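Local coordinates for Co-chaperone protein HscB, mitochondrial precursor (Homo sapiens, PDB 3BVO) that acts as a co-chaperone in mitochondrial iron-sulfur cluster assembly, forming a transfer complex with ISCU and HSPA9 and supporting cluster incorporation into the succinate dehydrogenase subunit SDHB, at residues L36-P41 and K86-K91; S47-N52 and A60-R65; Q68-V73 and K91-V96; R124-M129 and M190-N195. All coordinates share one frame; numbering follows the deposited sequence.

Interaction 1: L36-P41 and K86-K91; sequences LQAPDP and KDFSEK
F88, on helix 83-104 of the J domain, presents one face of its ring to A38 in the loop that follows the four zinc cysteines, and the contact thereby joins the tetracysteine metal-binding region to the J domain. The tight part runs from L36 to A38. The methyl group of A38 makes a CH-pi contact over one ring face, with CB 4.0 Å from the centroid of the F88 ring and 24° off its normal. The A38 CA sits over the centre of the same face. The L36 and F88 side chains pass each other, pointing opposite ways. With its CG anti to the backbone N (chi1 -177°), L36 sends CD2 onto the helix backbone, 3.4 Å from S89 N, and the same methyl carbon lies 3.6 Å from F88 CB. W14, from the metal-binding region, adds an edge-to-face contact with the F88 ring and donates a hydrogen bond to L36 O. The S89 hydroxyl is engaged by V73 O of helix 59-73.

P39 rests on H92 and L95 of the same helix; only its touch on F88 is long, P39 CD being 4.3 Å from F88 CD1. The solvent side is that of K91, whose extended chain carries its amino group away from the loop. Its contact is made near the root, where the two side chains cross at about a right angle and P39 CG lies 4.1 Å from K91 CB.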
loop_
_atom_site.group_PDB
_atom_site.type_symbol
_atom_site.label_atom_id
_atom_site.label_comp_id
_atom_site.label_asym_id
_atom_site.label_seq_id
_atom_site.Cartn_x
_atom_site.Cartn_y
_atom_site.Cartn_z
ATOM N N LEU A 36 -3.162 -26.913 -1.494
ATOM C CA LEU A 36 -3.158 -25.458 -1.404
ATOM C C LEU A 36 -4.384 -24.940 -2.115
ATOM O O LEU A 36 -4.623 -25.284 -3.267
ATOM C CB LEU A 36 -1.894 -24.865 -2.028
ATOM C CG LEU A 36 -1.752 -23.333 -1.933
ATOM C CD1 LEU A 36 -0.931 -22.921 -0.736
ATOM C CD2 LEU A 36 -1.120 -22.756 -3.176
ATOM N N GLN A 37 -5.153 -24.106 -1.431
ATOM C CA GLN A 37 -6.450 -23.668 -1.940
ATOM C C GLN A 37 -6.340 -22.422 -2.800
ATOM O O GLN A 37 -5.342 -21.698 -2.739
ATOM C CB GLN A 37 -7.421 -23.426 -0.787
ATOM C CG GLN A 37 -7.549 -24.588 0.163
ATOM C CD GLN A 37 -8.160 -25.789 -0.509
ATOM O OE1 GLN A 37 -9.358 -25.815 -0.766
ATOM N NE2 GLN A 37 -7.343 -26.795 -0.800
ATOM N N ALA A 38 -7.368 -22.196 -3.620
ATOM C CA ALA A 38 -7.487 -20.958 -4.380
ATOM C C ALA A 38 -7.595 -19.771 -3.411
ATOM O O ALA A 38 -8.270 -19.856 -2.391
ATOM C CB ALA A 38 -8.678 -21.023 -5.304
ATOM N N PRO A 39 -6.896 -18.668 -3.707
ATOM C CA PRO A 39 -6.952 -17.558 -2.764
ATOM C C PRO A 39 -8.324 -16.886 -2.765
ATOM O O PRO A 39 -8.990 -16.844 -3.797
ATOM C CB PRO A 39 -5.882 -16.598 -3.283
ATOM C CG PRO A 39 -5.098 -17.368 -4.314
ATOM C CD PRO A 39 -6.040 -18.366 -4.868
ATOM N N ASP A 40 -8.746 -16.391 -1.608
ATOM C CA ASP A 40 -10.025 -15.708 -1.495
ATOM C C ASP A 40 -9.934 -14.305 -2.108
ATOM O O ASP A 40 -9.196 -13.447 -1.617
ATOM C CB ASP A 40 -10.485 -15.656 -0.029
ATOM C CG ASP A 40 -11.755 -14.837 0.167
ATOM O OD1 ASP A 40 -12.408 -14.442 -0.822
ATOM O OD2 ASP A 40 -12.108 -14.576 1.332
ATOM N N PRO A 41 -10.676 -14.069 -3.200
ATOM C CA PRO A 41 -10.655 -12.751 -3.832
ATOM C C PRO A 41 -11.189 -11.650 -2.921
ATOM O O PRO A 41 -10.770 -10.495 -3.043
ATOM C CB PRO A 41 -11.578 -12.924 -5.038
ATOM C CG PRO A 41 -12.430 -14.121 -4.710
ATOM C CD PRO A 41 -11.552 -15.017 -3.912
ATOM N N LYS A 86 0.923 -25.283 -8.427
ATOM C CA LYS A 86 1.809 -24.265 -9.009
ATOM C C LYS A 86 1.048 -22.969 -9.338
ATOM O O LYS A 86 1.457 -21.879 -8.937
ATOM C CB LYS A 86 2.488 -24.797 -10.267
ATOM C CG LYS A 86 3.685 -25.677 -10.018
ATOM C CD LYS A 86 4.187 -26.246 -11.332
ATOM C CE LYS A 86 5.347 -27.203 -11.110
ATOM N NZ LYS A 86 5.303 -28.395 -12.018
ATOM N N ASP A 87 -0.061 -23.110 -10.060
ATOM C CA ASP A 87 -0.966 -22.006 -10.339
ATOM C C ASP A 87 -1.288 -21.205 -9.104
ATOM O O ASP A 87 -0.952 -20.021 -9.030
ATOM C CB ASP A 87 -2.267 -22.524 -10.937
ATOM C CG ASP A 87 -2.489 -22.025 -12.339
ATOM O OD1 ASP A 87 -2.634 -20.779 -12.489
ATOM O OD2 ASP A 87 -2.521 -22.875 -13.274
ATOM N N PHE A 88 -1.932 -21.851 -8.133
ATOM C CA PHE A 88 -2.371 -21.171 -6.927
ATOM C C PHE A 88 -1.222 -20.613 -6.105
ATOM O O PHE A 88 -1.365 -19.560 -5.490
ATOM C CB PHE A 88 -3.197 -22.102 -6.055
ATOM C CG PHE A 88 -4.492 -22.510 -6.663
ATOM C CD1 PHE A 88 -5.203 -21.638 -7.483
ATOM C CD2 PHE A 88 -5.025 -23.765 -6.387
ATOM C CE1 PHE A 88 -6.409 -22.022 -8.039
ATOM C CE2 PHE A 88 -6.241 -24.154 -6.939
ATOM C CZ PHE A 88 -6.929 -23.279 -7.768
ATOM N N SER A 89 -0.100 -21.334 -6.088
ATOM C CA SER A 89 1.117 -20.896 -5.396
ATOM C C SER A 89 1.611 -19.572 -5.961
ATOM O O SER A 89 1.991 -18.678 -5.213
ATOM C CB SER A 89 2.202 -21.972 -5.502
ATOM O OG SER A 89 3.503 -21.432 -5.396
ATOM N N GLU A 90 1.591 -19.463 -7.288
ATOM C CA GLU A 90 1.904 -18.229 -7.998
ATOM C C GLU A 90 0.856 -17.142 -7.702
ATOM O O GLU A 90 1.208 -15.993 -7.393
ATOM C CB GLU A 90 2.025 -18.514 -9.504
ATOM C CG GLU A 90 1.906 -17.314 -10.431
ATOM C CD GLU A 90 3.208 -16.572 -10.601
ATOM O OE1 GLU A 90 3.639 -15.885 -9.651
ATOM O OE2 GLU A 90 3.798 -16.663 -11.696
ATOM N N LYS A 91 -0.424 -17.496 -7.773
ATOM C CA LYS A 91 -1.465 -16.509 -7.495
ATOM C C LYS A 91 -1.308 -15.902 -6.097
ATOM O O LYS A 91 -1.088 -14.697 -5.988
ATOM C CB LYS A 91 -2.867 -17.067 -7.756
ATOM C CG LYS A 91 -3.133 -17.267 -9.243
ATOM C CD LYS A 91 -4.575 -17.618 -9.592
ATOM C CE LYS A 91 -4.740 -17.690 -11.120
ATOM N NZ LYS A 91 -6.166 -17.774 -11.550
#

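Interaction 2: S47-N52 and A60-R65; sequences SLMDCN and AKLQHR
R65 reaches from helix 59-73 to the C-terminal end of helix 45-48, where a Schellman motif closes that short helix of the J domain, with D50, of positive phi, as its C-prime residue. In this turn D50 N bonds S47 O, and C51 N bonds the carbonyl oxygen of the residue before S47.

The polar approach is made by the guanidinium group. S47 O is at its edge, near its plane, and NH2 lies close to L48 O without the geometry of a hydrogen bond. Its positive charge would suit this carbonyl end of the helix. NH1 forms a salt bridge with D26, from the region of the zinc cysteines. The D50 carboxylate stands 81° from the guanidinium plane, and D50 OD1 is 4.7 Å from R65 NH2, so these opposite charges do not pair directly.

The apolar part centres on M49, a selenomethionine that also packs on V96, A99 and L103 of helix 83-104. Its chain, bent at chi2 and chi3, brings SE to 4.0 Å from R65 CG. L62 crosses it at about a right angle, with L62 CD1 3.7 Å from M49 CB.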
loop_
_atom_site.group_PDB
_atom_site.type_symbol
_atom_site.label_atom_id
_atom_site.label_comp_id
_atom_site.label_asym_id
_atom_site.label_seq_id
_atom_site.Cartn_x
_atom_site.Cartn_y
_atom_site.Cartn_z
ATOM N N SER A 47 -6.345 -7.959 6.267
ATOM C CA SER A 47 -6.645 -9.293 6.748
ATOM C C SER A 47 -5.522 -10.240 6.362
ATOM O O SER A 47 -5.014 -10.995 7.201
ATOM C CB SER A 47 -7.977 -9.780 6.175
ATOM O OG SER A 47 -8.109 -11.183 6.334
ATOM N N LEU A 48 -5.136 -10.183 5.090
ATOM C CA LEU A 48 -4.094 -11.060 4.568
ATOM C C LEU A 48 -2.787 -10.807 5.281
ATOM O O LEU A 48 -1.999 -11.708 5.449
ATOM C CB LEU A 48 -3.917 -10.890 3.051
ATOM C CG LEU A 48 -2.835 -11.716 2.336
ATOM C CD1 LEU A 48 -3.130 -13.182 2.395
ATOM C CD2 LEU A 48 -2.678 -11.293 0.902
HETATM N N MSE A 49 -2.566 -9.578 5.714
HETATM C CA MSE A 49 -1.340 -9.254 6.411
HETATM C C MSE A 49 -1.531 -9.321 7.907
HETATM O O MSE A 49 -0.644 -8.932 8.668
HETATM C CB MSE A 49 -0.828 -7.890 5.972
HETATM C CG MSE A 49 -0.233 -7.918 4.558
HETATM SE SE MSE A 49 1.377 -9.058 4.446
HETATM C CE MSE A 49 0.938 -9.956 2.790
ATOM N N ASP A 50 -2.694 -9.834 8.315
ATOM C CA ASP A 50 -3.051 -10.046 9.720
ATOM C C ASP A 50 -2.900 -8.812 10.610
ATOM O O ASP A 50 -2.116 -8.823 11.560
ATOM C CB ASP A 50 -2.257 -11.212 10.305
ATOM C CG ASP A 50 -2.744 -11.603 11.668
ATOM O OD1 ASP A 50 -3.978 -11.725 11.829
ATOM O OD2 ASP A 50 -1.902 -11.767 12.576
ATOM N N CYS A 51 -3.647 -7.755 10.297
ATOM C CA CYS A 51 -3.701 -6.553 11.147
ATOM C C CYS A 51 -5.007 -5.773 10.921
ATOM O O CYS A 51 -5.732 -6.035 9.952
ATOM C CB CYS A 51 -2.461 -5.674 10.937
ATOM S SG CYS A 51 -2.113 -5.259 9.203
ATOM N N ASN A 52 -5.322 -4.836 11.813
ATOM C CA ASN A 52 -6.583 -4.088 11.708
ATOM C C ASN A 52 -6.605 -3.103 10.542
ATOM O O ASN A 52 -5.582 -2.473 10.220
ATOM C CB ASN A 52 -6.858 -3.311 12.996
ATOM C CG ASN A 52 -6.600 -4.128 14.244
ATOM O OD1 ASN A 52 -6.663 -5.363 14.218
ATOM N ND2 ASN A 52 -6.310 -3.441 15.355
ATOM N N ALA A 60 7.454 -3.613 11.234
ATOM C CA ALA A 60 8.253 -4.775 11.657
ATOM C C ALA A 60 7.401 -6.042 11.659
ATOM O O ALA A 60 7.845 -7.090 11.181
ATOM C CB ALA A 60 8.875 -4.550 13.018
ATOM N N LYS A 61 6.179 -5.935 12.187
ATOM C CA LYS A 61 5.234 -7.044 12.191
ATOM C C LYS A 61 4.881 -7.421 10.759
ATOM O O LYS A 61 4.915 -8.592 10.379
ATOM C CB LYS A 61 3.977 -6.672 12.967
ATOM C CG LYS A 61 4.032 -7.082 14.403
ATOM C CD LYS A 61 2.742 -6.794 15.151
ATOM C CE LYS A 61 2.783 -7.423 16.550
ATOM N NZ LYS A 61 1.562 -7.135 17.356
ATOM N N LEU A 62 4.574 -6.400 9.969
ATOM C CA LEU A 62 4.184 -6.562 8.582
ATOM C C LEU A 62 5.181 -7.403 7.813
ATOM O O LEU A 62 4.813 -8.359 7.128
ATOM C CB LEU A 62 4.095 -5.189 7.939
ATOM C CG LEU A 62 3.395 -5.168 6.600
ATOM C CD1 LEU A 62 1.938 -5.606 6.768
ATOM C CD2 LEU A 62 3.505 -3.759 6.041
ATOM N N GLN A 63 6.448 -7.029 7.953
ATOM C CA GLN A 63 7.571 -7.676 7.291
ATOM C C GLN A 63 7.686 -9.142 7.731
ATOM O O GLN A 63 7.978 -10.026 6.927
ATOM C CB GLN A 63 8.835 -6.885 7.619
ATOM C CG GLN A 63 10.006 -7.104 6.674
ATOM C CD GLN A 63 11.301 -6.501 7.208
ATOM O OE1 GLN A 63 11.294 -5.495 7.917
ATOM N NE2 GLN A 63 12.417 -7.118 6.867
ATOM N N HIS A 64 7.411 -9.385 9.009
ATOM C CA HIS A 64 7.383 -10.730 9.582
ATOM C C HIS A 64 6.280 -11.601 8.958
ATOM O O HIS A 64 6.544 -12.735 8.543
ATOM C CB HIS A 64 7.214 -10.631 11.100
ATOM C CG HIS A 64 7.284 -11.946 11.804
ATOM N ND1 HIS A 64 8.430 -12.711 11.842
ATOM C CD2 HIS A 64 6.352 -12.631 12.507
ATOM C CE1 HIS A 64 8.199 -13.815 12.530
ATOM N NE2 HIS A 64 6.945 -13.788 12.947
ATOM N N ARG A 65 5.056 -11.066 8.889
ATOM C CA ARG A 65 3.947 -11.757 8.241
ATOM C C ARG A 65 4.362 -12.096 6.833
ATOM O O ARG A 65 4.245 -13.244 6.410
ATOM C CB ARG A 65 2.694 -10.887 8.171
ATOM C CG ARG A 65 1.500 -11.582 7.498
ATOM C CD ARG A 65 0.617 -12.219 8.556
ATOM N NE ARG A 65 0.080 -13.547 8.238
ATOM C CZ ARG A 65 -1.175 -13.800 7.879
ATOM N NH1 ARG A 65 -1.548 -15.038 7.653
ATOM N NH2 ARG A 65 -2.066 -12.834 7.737
#

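Interaction 3: Q68-V73 and K91-V96; sequences QLQRLV and KHSTLV
The imidazole of H92 and the amide of Q70 are the flat groups that meet the opposite helix. V73 CG1 approaches the H92 ring obliquely, at 4.0 Å from H92 CG, while the ring's NE2 is hydrogen-bonded to Q37 O in the loop 36-41. The Q70 amide takes S93 above its plane: S93 OG donates to Q70 OE1 over 2.6 Å, at a C=O...donor angle of 102°, and the donor sits 44° out of the carbonyl plane, off the lone pairs. A bend at chi2 folds the Q70 chain toward the partner helix, and Q70 NE2 comes to lie 3.7 Å from V96 CG1.

Beside the polar pair the contact is mainly apolar, with H92 joining through its CB. V73 and H92 cross at about a right angle, with V73 CB 3.7 Å from H92 CB. V73 CG2 also faces V96 CG2 at 4.2 Å, and L69 CB lies at the same distance from V96 CG1.

The segment axes run nearly antiparallel, 163° apart and 9.5 Å at closest approach. This is the central antiparallel helix pair of the J domain, whose connecting loop begins, just after V73, with the His-Pro-Asp sequence characteristic of J proteins.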
loop_
_atom_site.group_PDB
_atom_site.type_symbol
_atom_site.label_atom_id
_atom_site.label_comp_id
_atom_site.label_asym_id
_atom_site.label_seq_id
_atom_site.Cartn_x
_atom_site.Cartn_y
_atom_site.Cartn_z
ATOM N N GLN A 68 6.372 -15.248 6.930
ATOM C CA GLN A 68 5.567 -16.424 7.270
ATOM C C GLN A 68 4.839 -16.940 6.034
ATOM O O GLN A 68 4.903 -18.130 5.711
ATOM C CB GLN A 68 4.527 -16.107 8.350
ATOM C CG GLN A 68 5.073 -15.794 9.730
ATOM C CD GLN A 68 4.008 -15.229 10.673
ATOM O OE1 GLN A 68 2.879 -14.916 10.263
ATOM N NE2 GLN A 68 4.371 -15.097 11.946
ATOM N N LEU A 69 4.151 -16.030 5.347
ATOM C CA LEU A 69 3.308 -16.409 4.229
ATOM C C LEU A 69 4.153 -16.854 3.057
ATOM O O LEU A 69 3.817 -17.836 2.379
ATOM C CB LEU A 69 2.352 -15.277 3.832
ATOM C CG LEU A 69 1.395 -14.851 4.946
ATOM C CD1 LEU A 69 0.439 -13.771 4.468
ATOM C CD2 LEU A 69 0.630 -16.054 5.483
ATOM N N GLN A 70 5.264 -16.158 2.838
ATOM C CA GLN A 70 6.110 -16.461 1.693
ATOM C C GLN A 70 6.815 -17.803 1.893
ATOM O O GLN A 70 7.256 -18.440 0.937
ATOM C CB GLN A 70 7.088 -15.320 1.400
ATOM C CG GLN A 70 7.301 -15.044 -0.096
ATOM C CD GLN A 70 6.006 -15.070 -0.928
ATOM O OE1 GLN A 70 5.486 -16.141 -1.251
ATOM N NE2 GLN A 70 5.506 -13.889 -1.304
ATOM N N ARG A 71 6.875 -18.236 3.147
ATOM C CA ARG A 71 7.362 -19.558 3.500
ATOM C C ARG A 71 6.345 -20.620 3.050
ATOM O O ARG A 71 6.714 -21.752 2.744
ATOM C CB ARG A 71 7.600 -19.628 5.014
ATOM C CG ARG A 71 8.632 -20.657 5.459
ATOM C CD ARG A 71 8.878 -20.622 6.981
ATOM N NE ARG A 71 9.716 -19.493 7.403
ATOM C CZ ARG A 71 9.308 -18.462 8.150
ATOM N NH1 ARG A 71 10.165 -17.495 8.453
ATOM N NH2 ARG A 71 8.056 -18.390 8.602
ATOM N N LEU A 72 5.073 -20.236 2.985
ATOM C CA LEU A 72 3.986 -21.179 2.729
ATOM C C LEU A 72 3.611 -21.278 1.269
ATOM O O LEU A 72 3.292 -22.360 0.794
ATOM C CB LEU A 72 2.739 -20.798 3.529
ATOM C CG LEU A 72 2.811 -20.908 5.052
ATOM C CD1 LEU A 72 1.649 -20.168 5.687
ATOM C CD2 LEU A 72 2.849 -22.367 5.497
ATOM N N VAL A 73 3.634 -20.156 0.559
ATOM C CA VAL A 73 3.070 -20.115 -0.796
ATOM C C VAL A 73 4.038 -19.855 -1.962
ATOM O O VAL A 73 3.645 -19.973 -3.125
ATOM C CB VAL A 73 1.901 -19.109 -0.900
ATOM C CG1 VAL A 73 0.791 -19.486 0.059
ATOM C CG2 VAL A 73 2.385 -17.687 -0.663
ATOM N N LYS A 91 -0.424 -17.496 -7.773
ATOM C CA LYS A 91 -1.465 -16.509 -7.495
ATOM C C LYS A 91 -1.308 -15.902 -6.097
ATOM O O LYS A 91 -1.088 -14.697 -5.988
ATOM C CB LYS A 91 -2.867 -17.067 -7.756
ATOM C CG LYS A 91 -3.133 -17.267 -9.243
ATOM C CD LYS A 91 -4.575 -17.618 -9.592
ATOM C CE LYS A 91 -4.740 -17.690 -11.120
ATOM N NZ LYS A 91 -6.166 -17.774 -11.550
ATOM N N HIS A 92 -1.382 -16.741 -5.055
ATOM C CA HIS A 92 -1.135 -16.352 -3.659
ATOM C C HIS A 92 0.091 -15.442 -3.504
ATOM O O HIS A 92 -0.025 -14.326 -2.980
ATOM C CB HIS A 92 -0.904 -17.590 -2.789
ATOM C CG HIS A 92 -2.154 -18.248 -2.298
ATOM N ND1 HIS A 92 -2.944 -17.705 -1.309
ATOM C CD2 HIS A 92 -2.729 -19.427 -2.631
ATOM C CE1 HIS A 92 -3.965 -18.508 -1.069
ATOM N NE2 HIS A 92 -3.861 -19.556 -1.862
ATOM N N SER A 93 1.254 -15.923 -3.961
ATOM C CA SER A 93 2.541 -15.216 -3.793
ATOM C C SER A 93 2.544 -13.798 -4.384
ATOM O O SER A 93 3.102 -12.864 -3.782
ATOM C CB SER A 93 3.681 -16.037 -4.391
ATOM O OG SER A 93 4.912 -15.709 -3.777
ATOM N N THR A 94 1.916 -13.654 -5.551
ATOM C CA THR A 94 1.623 -12.350 -6.132
ATOM C C THR A 94 0.779 -11.498 -5.197
ATOM O O THR A 94 1.135 -10.347 -4.946
ATOM C CB THR A 94 0.898 -12.457 -7.501
ATOM O OG1 THR A 94 1.589 -13.387 -8.351
ATOM C CG2 THR A 94 0.824 -11.092 -8.189
ATOM N N LEU A 95 -0.327 -12.044 -4.680
ATOM C CA LEU A 95 -1.203 -11.256 -3.801
ATOM C C LEU A 95 -0.411 -10.829 -2.578
ATOM O O LEU A 95 -0.437 -9.665 -2.190
ATOM C CB LEU A 95 -2.454 -12.025 -3.359
ATOM C CG LEU A 95 -3.505 -12.516 -4.364
ATOM C CD1 LEU A 95 -4.361 -13.580 -3.710
ATOM C CD2 LEU A 95 -4.380 -11.385 -4.894
ATOM N N VAL A 96 0.315 -11.773 -1.988
ATOM C CA VAL A 96 1.112 -11.491 -0.801
ATOM C C VAL A 96 2.030 -10.300 -1.054
ATOM O O VAL A 96 2.101 -9.377 -0.238
ATOM C CB VAL A 96 1.912 -12.724 -0.355
ATOM C CG1 VAL A 96 2.849 -12.373 0.788
ATOM C CG2 VAL A 96 0.962 -13.840 0.065
#

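Interaction 4: R124-M129 and M190-N195; sequences RTDYEM and MRYFSN
R124 passes obliquely over one face of the Y192 ring, from the loop that precedes helix 131-146 to helix 180-203. Beyond CB, a chain extended from CG to NE carries the guanidinium across the tyrosine. CG makes a CH-pi contact over the ring face, 4.3 Å from the centroid of Y192. CD then passes beside N195, 3.7 Å from its OD1. NE lies 3.5 Å above the plane of the Y192 ring, offset toward the rim. At the tip, R124 NH1 is 3.3 Å from Y192 CE1. The guanidinium thus has Y192 CE1 over one face and N195 OD1 over the other, although its plane is turned 46° from that of the tyrosine ring, so the two do not stack flat. N195 OD1 is too poorly aligned with NE to form a hydrogen bond. At the root of the chain, the backbone N of R124 sits over the centre of the R191 guanidinium.

The far end of the ring is held by D126: Y192 OH donates to D126 OD2 over 3.0 Å, using the anti lone pair of that oxygen. F133 of helix 131-146 meets the Y192 ring edge-to-face. Y192 is buried and its hydroxyl bonds a carboxylate, while R124 and D126 lie at the surface. R124 probably contributes van der Waals contact, a favourable interaction of its charge with the ring face and a diffuse attraction to the side-chain amide oxygen OD1 of N195.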
loop_
_atom_site.group_PDB
_atom_site.type_symbol
_atom_site.label_atom_id
_atom_site.label_comp_id
_atom_site.label_asym_id
_atom_site.label_seq_id
_atom_site.Cartn_x
_atom_site.Cartn_y
_atom_site.Cartn_z
ATOM N N ARG A 124 -5.047 12.209 -9.829
ATOM C CA ARG A 124 -4.316 13.443 -9.525
ATOM C C ARG A 124 -4.948 14.663 -10.209
ATOM O O ARG A 124 -4.240 15.524 -10.743
ATOM C CB ARG A 124 -2.835 13.276 -9.906
ATOM C CG ARG A 124 -1.844 14.159 -9.155
ATOM C CD ARG A 124 -0.415 13.793 -9.541
ATOM N NE ARG A 124 0.512 14.922 -9.426
ATOM C CZ ARG A 124 0.928 15.675 -10.446
ATOM N NH1 ARG A 124 1.773 16.672 -10.228
ATOM N NH2 ARG A 124 0.508 15.439 -11.685
ATOM N N THR A 125 -6.281 14.727 -10.188
ATOM C CA THR A 125 -7.018 15.780 -10.890
ATOM C C THR A 125 -6.579 17.154 -10.415
ATOM O O THR A 125 -6.858 17.569 -9.286
ATOM C CB THR A 125 -8.550 15.643 -10.759
ATOM O OG1 THR A 125 -8.941 14.297 -11.046
ATOM C CG2 THR A 125 -9.254 16.587 -11.734
ATOM N N ASP A 126 -5.885 17.840 -11.313
ATOM C CA ASP A 126 -5.227 19.104 -11.035
ATOM C C ASP A 126 -6.209 20.237 -10.743
ATOM O O ASP A 126 -5.858 21.214 -10.090
ATOM C CB ASP A 126 -4.335 19.467 -12.223
ATOM C CG ASP A 126 -3.239 20.441 -11.860
ATOM O OD1 ASP A 126 -2.943 21.319 -12.696
ATOM O OD2 ASP A 126 -2.670 20.331 -10.750
ATOM N N TYR A 127 -7.440 20.097 -11.218
ATOM C CA TYR A 127 -8.437 21.157 -11.091
ATOM C C TYR A 127 -9.230 21.140 -9.793
ATOM O O TYR A 127 -9.511 22.198 -9.224
ATOM C CB TYR A 127 -9.389 21.141 -12.286
ATOM C CG TYR A 127 -9.065 22.202 -13.303
ATOM C CD1 TYR A 127 -8.171 21.951 -14.341
ATOM C CD2 TYR A 127 -9.641 23.467 -13.217
ATOM C CE1 TYR A 127 -7.866 22.928 -15.274
ATOM C CE2 TYR A 127 -9.347 24.452 -14.144
ATOM C CZ TYR A 127 -8.457 24.178 -15.169
ATOM O OH TYR A 127 -8.162 25.157 -16.094
ATOM N N GLU A 128 -9.583 19.943 -9.327
ATOM C CA GLU A 128 -10.426 19.786 -8.140
ATOM C C GLU A 128 -9.738 20.251 -6.853
ATOM O O GLU A 128 -10.273 20.067 -5.757
ATOM C CB GLU A 128 -10.902 18.332 -7.998
ATOM C CG GLU A 128 -11.609 17.754 -9.230
ATOM C CD GLU A 128 -12.815 18.568 -9.685
ATOM O OE1 GLU A 128 -13.639 18.962 -8.831
ATOM O OE2 GLU A 128 -12.942 18.803 -10.906
HETATM N N MSE A 129 -8.568 20.871 -6.999
HETATM C CA MSE A 129 -7.761 21.308 -5.863
HETATM C C MSE A 129 -8.043 22.753 -5.456
HETATM O O MSE A 129 -8.539 23.545 -6.257
HETATM C CB MSE A 129 -6.278 21.132 -6.183
HETATM C CG MSE A 129 -5.383 21.018 -4.965
HETATM SE SE MSE A 129 -5.734 19.424 -3.898
HETATM C CE MSE A 129 -6.995 20.143 -2.595
HETATM N N MSE A 190 -0.613 14.464 -0.650
HETATM C CA MSE A 190 0.592 13.682 -0.453
HETATM C C MSE A 190 1.086 13.086 -1.760
HETATM O O MSE A 190 2.289 12.849 -1.927
HETATM C CB MSE A 190 0.362 12.594 0.572
HETATM C CG MSE A 190 0.280 13.109 1.984
HETATM SE SE MSE A 190 -0.292 11.676 3.200
HETATM C CE MSE A 190 0.910 10.230 2.604
ATOM N N ARG A 191 0.170 12.867 -2.696
ATOM C CA ARG A 191 0.575 12.365 -3.991
ATOM C C ARG A 191 1.517 13.368 -4.690
ATOM O O ARG A 191 2.566 12.972 -5.223
ATOM C CB ARG A 191 -0.628 11.997 -4.860
ATOM C CG ARG A 191 -0.354 10.768 -5.717
ATOM C CD ARG A 191 -1.379 10.552 -6.807
ATOM N NE ARG A 191 -2.728 10.797 -6.322
ATOM C CZ ARG A 191 -3.811 10.128 -6.699
ATOM N NH1 ARG A 191 -4.991 10.453 -6.181
ATOM N NH2 ARG A 191 -3.725 9.136 -7.574
ATOM N N TYR A 192 1.156 14.655 -4.653
ATOM C CA TYR A 192 2.008 15.713 -5.193
ATOM C C TYR A 192 3.409 15.674 -4.626
ATOM O O TYR A 192 4.391 15.573 -5.367
ATOM C CB TYR A 192 1.395 17.092 -4.983
ATOM C CG TYR A 192 0.297 17.376 -5.977
ATOM C CD1 TYR A 192 0.592 17.863 -7.264
ATOM C CD2 TYR A 192 -1.043 17.142 -5.650
ATOM C CE1 TYR A 192 -0.434 18.116 -8.190
ATOM C CE2 TYR A 192 -2.069 17.394 -6.567
ATOM C CZ TYR A 192 -1.758 17.875 -7.829
ATOM O OH TYR A 192 -2.773 18.118 -8.725
ATOM N N PHE A 193 3.509 15.726 -3.310
ATOM C CA PHE A 193 4.815 15.785 -2.695
ATOM C C PHE A 193 5.669 14.557 -2.955
ATOM O O PHE A 193 6.880 14.689 -3.039
ATOM C CB PHE A 193 4.715 16.141 -1.216
ATOM C CG PHE A 193 4.419 17.594 -0.980
ATOM C CD1 PHE A 193 3.217 18.158 -1.418
ATOM C CD2 PHE A 193 5.341 18.407 -0.348
ATOM C CE1 PHE A 193 2.941 19.512 -1.230
ATOM C CE2 PHE A 193 5.069 19.762 -0.151
ATOM C CZ PHE A 193 3.863 20.313 -0.593
ATOM N N SER A 194 5.054 13.386 -3.132
ATOM C CA SER A 194 5.802 12.174 -3.509
ATOM C C SER A 194 6.504 12.341 -4.835
ATOM O O SER A 194 7.693 12.059 -4.949
ATOM C CB SER A 194 4.889 10.969 -3.591
ATOM O OG SER A 194 4.450 10.633 -2.299
ATOM N N ASN A 195 5.767 12.794 -5.844
ATOM C CA ASN A 195 6.379 13.166 -7.107
ATOM C C ASN A 195 7.563 14.119 -6.903
ATOM O O ASN A 195 8.676 13.838 -7.330
ATOM C CB ASN A 195 5.339 13.780 -8.040
ATOM C CG ASN A 195 4.297 12.782 -8.475
ATOM O OD1 ASN A 195 3.160 13.148 -8.778
ATOM N ND2 ASN A 195 4.675 11.506 -8.514
#

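In the fold
Interactions 2 and 3 lie wholly in the J domain, and interaction 1 joins its helix 83-104 to the loop after the zinc cysteines. Interactions 1 and 3 share K91 and that helix, with centres 9 Å apart, and they cross along the chain. Interaction 2 is nested inside the loop closed by interaction 1; it shares helix 59-73 with interaction 3, centres about 13 Å apart, and touches it through L48 and M49. Helices 59-73 and 83-104 therefore form a common core for all three. Interaction 4 comes last along the chain, its centre 29 to 36 Å from the others. It lies in the C-terminal helical domain and shares no residues with them, consistent with two separate modules.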